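Local coordinates for proteolytically activated form of PPO4 Tyrosinase (PDB 4OUA), which uses a pair of copper ions to hydroxylate monophenols and oxidise the resulting o-diphenols to o-quinones, the first step of melanin synthesis, at residues 33-38 / 162-167; 93-98 / 345-350. All blocks are in the same frame, centred on the assembly; numbering follows the deposited sequence.

Interaction 1 (33-38 / 162-167); sequences RALQAI and RNPILR
L35 and Q36 of helix 25-39 meet the loop that follows strand 158-162, with P164 set against both of them. The apolar half of the contact belongs to L35. Its CG lies 4.1 Å from P164 CB, and its CD2 methyl reaches both the backbone oxygen of P164 and, at 3.9 Å, CG1 of I165. L35 meets the isoleucine at about a right angle. A compact proline ring suits this place because it offers a rigid hydrocarbon wedge, while its carbonyl oxygen is taken up by the side chain of Q39, a turn beyond L35 on the helix.

Q36 forms the polar half. Its CG stands anti to the backbone N (chi1 -177°), and a bend at chi2 (73°) swings the amide across P164, leaving OE1 3.7 Å from P164 CB. Q36 OE1 also accepts from a water, 3.0 Å away, which donates to R162 O at 2.6 Å as well, so a single water ties the amide to the backbone at the end of the strand. R162 reaches past the glutamine on an extended chain, presenting one guanidinium face to the amide. Q36 OE1 lies 3.6 Å above the R162 guanidinium plane, near its rim, and the two flat groups are turned 48° apart. NE2 and R162 NH2 are both donors and merely adjoin; NE2 is instead bonded to D40, which probably fixes which way round the amide sits.

Beside the contact, N163 OD1 accepts from I165 N at 2.9 Å, an Asx turn that shapes the chain around P164. The chemistry is thus split: a buried hydrocarbon patch fastens the loop to the helix, while at its more exposed margin the amide, tilted over one guanidinium face, is linked to R162 through a water rather than directly.

Interaction 2 (93-98 / 345-350); sequences YVSIYE and ALLNYS
S95 and L347 mark the nearest approach of helix 86-109 to the turn leading into the short strand 349-350, their CA atoms 6.9 Å apart, in a turn where N348 N is bonded to A345 O. L347 points its isobutyl group at the serine: CD1 lies 3.9 Å from S95 CB, and CD2 4.1 Å from the same carbon. S95 suits the spot by being small and by turning its hydroxyl back into its own helix. With OG beside the backbone N (chi1 -60°), it bonds to R91 O one turn earlier, so the polar atom next to the leucine is satisfied without help from the turn.

One turn on, E98 has CG anti to the backbone N (chi1 -179°), and its chain runs extended beyond it to bring OE1 to 4.1 Å from Y349 CB. This is only packing, and the carboxylate and ring planes stand 65° apart. The real partners of E98 are R15, in a salt bridge to OE1, and the backbone N of Q128 at OE2. R15 also makes a cation-pi contact with the Y349 ring, whose hydroxyl bonds to D286 of helix 277-295.

Replacing L347 by an alanine would probably open a gap beside S95 and weaken the turn's packing on the helix. Across this interface, then, only van der Waals contact joins the two segments directly; the buried charge of E98 and the tyrosine hydroxyl are paid for by neighbours, with R15 serving carboxylate and ring together.

The two contacts lie about 20 Å apart, centre to centre, on helices that touch: L35 of interaction 1 and Y97 of interaction 2 meet with L35 CD1 3.2 Å from Y97 OH, and I38 packs on the same tyrosine. Y97 also stacks on W279, in helix 277-295, which carries the copper ligand H282. Interaction 2 is the closer to the dicopper centre. The S95 side chain is about 14 Å from a copper ion and about 9 Å from that of H90, a ligand on its own helix. Interaction 1 lies away from the annotated sites, on helix 25-39, which packs against helix 86-109.

Interaction 1 (33-38 / 162-167)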
loop_
_atom_site.group_PDB
_atom_site.type_symbol
_atom_site.label_atom_id
_atom_site.label_comp_id
_atom_site.label_asym_id
_atom_site.label_seq_id
_atom_site.Cartn_x
_atom_site.Cartn_y
_atom_site.Cartn_z
ATOM N N ARG A 33 7.166 -1.870 16.272
ATOM C CA ARG A 33 6.754 -2.963 17.144
ATOM C C ARG A 33 5.653 -3.802 16.502
ATOM O O ARG A 33 5.736 -5.030 16.471
ATOM C CB ARG A 33 6.278 -2.425 18.495
ATOM C CG ARG A 33 7.376 -1.817 19.352
ATOM C CD ARG A 33 8.465 -2.833 19.662
ATOM N NE ARG A 33 9.293 -2.420 20.792
ATOM C CZ ARG A 33 10.359 -3.089 21.224
ATOM N NH1 ARG A 33 10.737 -4.206 20.618
ATOM N NH2 ARG A 33 11.050 -2.637 22.262
ATOM N N ALA A 34 4.623 -3.132 15.991
ATOM C CA ALA A 34 3.465 -3.818 15.428
ATOM C C ALA A 34 3.819 -4.547 14.141
ATOM O O ALA A 34 3.307 -5.635 13.873
ATOM C CB ALA A 34 2.334 -2.832 15.184
ATOM N N LEU A 35 4.696 -3.946 13.344
ATOM C CA LEU A 35 5.118 -4.551 12.086
ATOM C C LEU A 35 5.944 -5.811 12.339
ATOM O O LEU A 35 5.796 -6.815 11.641
ATOM C CB LEU A 35 5.915 -3.548 11.250
ATOM C CG LEU A 35 6.369 -4.024 9.873
ATOM C CD1 LEU A 35 5.184 -4.510 9.056
ATOM C CD2 LEU A 35 7.099 -2.910 9.149
ATOM N N GLN A 36 6.812 -5.753 13.342
ATOM C CA GLN A 36 7.587 -6.920 13.737
ATOM C C GLN A 36 6.661 -7.983 14.319
ATOM O O GLN A 36 6.879 -9.179 14.144
ATOM C CB GLN A 36 8.668 -6.531 14.750
ATOM C CG GLN A 36 9.574 -7.676 15.175
ATOM C CD GLN A 36 10.544 -8.088 14.087
ATOM O OE1 GLN A 36 11.324 -7.273 13.593
ATOM N NE2 GLN A 36 10.501 -9.359 13.704
ATOM N N ALA A 37 5.615 -7.530 15.000
ATOM C CA ALA A 37 4.670 -8.430 15.649
ATOM C C ALA A 37 3.900 -9.276 14.639
ATOM O O ALA A 37 3.723 -10.479 14.833
ATOM C CB ALA A 37 3.705 -7.637 16.516
ATOM N N ILE A 38 3.442 -8.645 13.563
ATOM C CA ILE A 38 2.658 -9.344 12.551
ATOM C C ILE A 38 3.553 -10.139 11.601
ATOM O O ILE A 38 3.098 -11.078 10.948
ATOM C CB ILE A 38 1.785 -8.369 11.736
ATOM C CG1 ILE A 38 2.657 -7.375 10.969
ATOM C CG2 ILE A 38 0.816 -7.636 12.649
ATOM C CD1 ILE A 38 1.867 -6.410 10.113
ATOM N N ARG A 162 16.174 -4.123 15.461
ATOM C CA ARG A 162 16.331 -4.365 14.031
ATOM C C ARG A 162 15.129 -3.835 13.254
ATOM O O ARG A 162 13.995 -3.880 13.732
ATOM C CB ARG A 162 16.543 -5.854 13.750
ATOM C CG ARG A 162 15.383 -6.760 14.131
ATOM C CD ARG A 162 15.777 -8.223 13.948
ATOM N NE ARG A 162 14.652 -9.141 14.106
ATOM C CZ ARG A 162 14.112 -9.464 15.276
ATOM N NH1 ARG A 162 14.585 -8.932 16.395
ATOM N NH2 ARG A 162 13.093 -10.311 15.329
ATOM N N ASN A 163 15.397 -3.326 12.056
ATOM C CA ASN A 163 14.378 -2.679 11.240
ATOM C C ASN A 163 13.544 -3.679 10.447
ATOM O O ASN A 163 14.054 -4.338 9.541
ATOM C CB ASN A 163 15.032 -1.678 10.288
ATOM C CG ASN A 163 14.036 -0.707 9.688
ATOM O OD1 ASN A 163 12.823 -0.906 9.776
ATOM N ND2 ASN A 163 14.544 0.353 9.069
ATOM N N PRO A 164 12.250 -3.792 10.785
ATOM C CA PRO A 164 11.331 -4.696 10.089
ATOM C C PRO A 164 10.826 -4.111 8.772
ATOM O O PRO A 164 10.154 -4.801 8.008
ATOM C CB PRO A 164 10.186 -4.859 11.088
ATOM C CG PRO A 164 10.163 -3.563 11.821
ATOM C CD PRO A 164 11.598 -3.104 11.914
ATOM N N ILE A 165 11.156 -2.850 8.517
ATOM C CA ILE A 165 10.694 -2.162 7.316
ATOM C C ILE A 165 11.524 -2.534 6.089
ATOM O O ILE A 165 11.029 -2.498 4.962
ATOM C CB ILE A 165 10.726 -0.630 7.504
ATOM C CG1 ILE A 165 9.833 -0.223 8.677
ATOM C CG2 ILE A 165 10.288 0.078 6.235
ATOM C CD1 ILE A 165 9.760 1.271 8.900
ATOM N N LEU A 166 12.784 -2.895 6.310
ATOM C CA LEU A 166 13.683 -3.233 5.210
ATOM C C LEU A 166 13.237 -4.479 4.448
ATOM O O LEU A 166 13.209 -4.487 3.218
ATOM C CB LEU A 166 15.110 -3.432 5.727
ATOM C CG LEU A 166 15.834 -2.190 6.250
ATOM C CD1 LEU A 166 17.294 -2.502 6.524
ATOM C CD2 LEU A 166 15.709 -1.036 5.270
ATOM N N ARG A 167 12.885 -5.531 5.177
ATOM C CA ARG A 167 12.584 -6.811 4.550
ATOM C C ARG A 167 11.720 -7.697 5.438
ATOM O O ARG A 167 11.716 -7.550 6.659
ATOM C CB ARG A 167 13.884 -7.539 4.209
ATOM C CG ARG A 167 14.711 -7.896 5.438
ATOM C CD ARG A 167 16.090 -8.409 5.070
ATOM N NE ARG A 167 16.891 -7.396 4.389
ATOM C CZ ARG A 167 17.651 -6.497 5.008
ATOM N NH1 ARG A 167 17.711 -6.474 6.333
ATOM N NH2 ARG A 167 18.348 -5.617 4.301
HETATM O O HOH W 1 12.057 -4.870 15.201
#

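Interaction 2 (93-98 / 345-350)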
loop_
_atom_site.group_PDB
_atom_site.type_symbol
_atom_site.label_atom_id
_atom_site.label_comp_id
_atom_site.label_asym_id
_atom_site.label_seq_id
_atom_site.Cartn_x
_atom_site.Cartn_y
_atom_site.Cartn_z
ATOM N N TYR A 93 -7.555 -2.628 0.168
ATOM C CA TYR A 93 -6.459 -3.545 0.471
ATOM C C TYR A 93 -5.569 -2.970 1.567
ATOM O O TYR A 93 -5.196 -3.668 2.511
ATOM C CB TYR A 93 -5.629 -3.832 -0.781
ATOM C CG TYR A 93 -4.586 -4.916 -0.597
ATOM C CD1 TYR A 93 -4.701 -5.857 0.419
ATOM C CD2 TYR A 93 -3.479 -4.990 -1.434
ATOM C CE1 TYR A 93 -3.748 -6.845 0.589
ATOM C CE2 TYR A 93 -2.521 -5.973 -1.271
ATOM C CZ TYR A 93 -2.661 -6.900 -0.259
ATOM O OH TYR A 93 -1.709 -7.880 -0.094
ATOM N N VAL A 94 -5.225 -1.695 1.436
ATOM C CA VAL A 94 -4.444 -1.010 2.456
ATOM C C VAL A 94 -5.258 -0.873 3.742
ATOM O O VAL A 94 -4.703 -0.800 4.838
ATOM C CB VAL A 94 -3.992 0.387 1.981
ATOM C CG1 VAL A 94 -3.139 1.064 3.043
ATOM C CG2 VAL A 94 -3.232 0.282 0.669
ATOM N N SER A 95 -6.579 -0.848 3.598
ATOM C CA SER A 95 -7.474 -0.672 4.736
ATOM C C SER A 95 -7.439 -1.863 5.687
ATOM O O SER A 95 -7.419 -1.689 6.907
ATOM C CB SER A 95 -8.903 -0.435 4.254
ATOM O OG SER A 95 -8.966 0.720 3.440
ATOM N N ILE A 96 -7.438 -3.070 5.130
ATOM C CA ILE A 96 -7.380 -4.270 5.953
ATOM C C ILE A 96 -6.013 -4.371 6.616
ATOM O O ILE A 96 -5.903 -4.771 7.775
ATOM C CB ILE A 96 -7.659 -5.548 5.138
ATOM C CG1 ILE A 96 -7.733 -6.761 6.066
ATOM C CG2 ILE A 96 -6.599 -5.751 4.067
ATOM C CD1 ILE A 96 -8.787 -6.634 7.146
ATOM N N TYR A 97 -4.976 -3.992 5.876
ATOM C CA TYR A 97 -3.618 -3.990 6.406
ATOM C C TYR A 97 -3.483 -2.993 7.548
ATOM O O TYR A 97 -3.010 -3.335 8.631
ATOM C CB TYR A 97 -2.611 -3.660 5.307
ATOM C CG TYR A 97 -1.172 -3.735 5.759
ATOM C CD1 TYR A 97 -0.492 -4.945 5.772
ATOM C CD2 TYR A 97 -0.491 -2.596 6.170
ATOM C CE1 TYR A 97 0.827 -5.020 6.182
ATOM C CE2 TYR A 97 0.826 -2.661 6.583
ATOM C CZ TYR A 97 1.481 -3.874 6.585
ATOM O OH TYR A 97 2.791 -3.938 6.997
ATOM N N GLU A 98 -3.896 -1.757 7.288
ATOM C CA GLU A 98 -3.884 -0.701 8.292
ATOM C C GLU A 98 -4.705 -1.102 9.514
ATOM O O GLU A 98 -4.331 -0.806 10.649
ATOM C CB GLU A 98 -4.423 0.600 7.698
ATOM C CG GLU A 98 -4.420 1.774 8.656
ATOM C CD GLU A 98 -5.053 3.015 8.056
ATOM O OE1 GLU A 98 -6.162 2.906 7.487
ATOM O OE2 GLU A 98 -4.439 4.098 8.148
ATOM N N ALA A 345 -13.492 8.388 4.596
ATOM C CA ALA A 345 -13.923 8.558 5.977
ATOM C C ALA A 345 -14.607 7.296 6.495
ATOM O O ALA A 345 -14.627 7.040 7.701
ATOM C CB ALA A 345 -14.852 9.755 6.097
ATOM N N LEU A 346 -15.163 6.509 5.579
ATOM C CA LEU A 346 -15.813 5.252 5.937
ATOM C C LEU A 346 -14.804 4.256 6.488
ATOM O O LEU A 346 -15.169 3.288 7.155
ATOM C CB LEU A 346 -16.532 4.650 4.729
ATOM C CG LEU A 346 -18.057 4.754 4.716
ATOM C CD1 LEU A 346 -18.503 6.208 4.766
ATOM C CD2 LEU A 346 -18.628 4.054 3.492
ATOM N N LEU A 347 -13.531 4.502 6.197
ATOM C CA LEU A 347 -12.455 3.636 6.660
ATOM C C LEU A 347 -11.588 4.363 7.681
ATOM O O LEU A 347 -10.468 3.945 7.970
ATOM C CB LEU A 347 -11.616 3.158 5.476
ATOM C CG LEU A 347 -12.381 2.298 4.466
ATOM C CD1 LEU A 347 -11.617 2.179 3.157
ATOM C CD2 LEU A 347 -12.669 0.921 5.049
ATOM N N ASN A 348 -12.122 5.456 8.217
ATOM C CA ASN A 348 -11.480 6.195 9.299
ATOM C C ASN A 348 -10.077 6.699 8.977
ATOM O O ASN A 348 -9.189 6.658 9.830
ATOM C CB ASN A 348 -11.429 5.331 10.560
ATOM C CG ASN A 348 -12.556 5.642 11.524
ATOM O OD1 ASN A 348 -13.471 6.399 11.200
ATOM N ND2 ASN A 348 -12.493 5.064 12.718
ATOM N N TYR A 349 -9.874 7.180 7.756
ATOM C CA TYR A 349 -8.585 7.758 7.401
ATOM C C TYR A 349 -8.726 8.912 6.417
ATOM O O TYR A 349 -9.798 9.151 5.864
ATOM C CB TYR A 349 -7.655 6.683 6.827
ATOM C CG TYR A 349 -7.929 6.299 5.390
ATOM C CD1 TYR A 349 -7.255 6.919 4.346
ATOM C CD2 TYR A 349 -8.846 5.305 5.078
ATOM C CE1 TYR A 349 -7.495 6.569 3.031
ATOM C CE2 TYR A 349 -9.093 4.947 3.766
ATOM C CZ TYR A 349 -8.413 5.582 2.748
ATOM O OH TYR A 349 -8.654 5.230 1.439
ATOM N N SER A 350 -7.625 9.627 6.215
ATOM C CA SER A 350 -7.582 10.755 5.295
ATOM C C SER A 350 -6.139 11.211 5.124
ATOM O O SER A 350 -5.224 10.618 5.696
ATOM C CB SER A 350 -8.453 11.906 5.798
ATOM O OG SER A 350 -8.379 13.020 4.924
#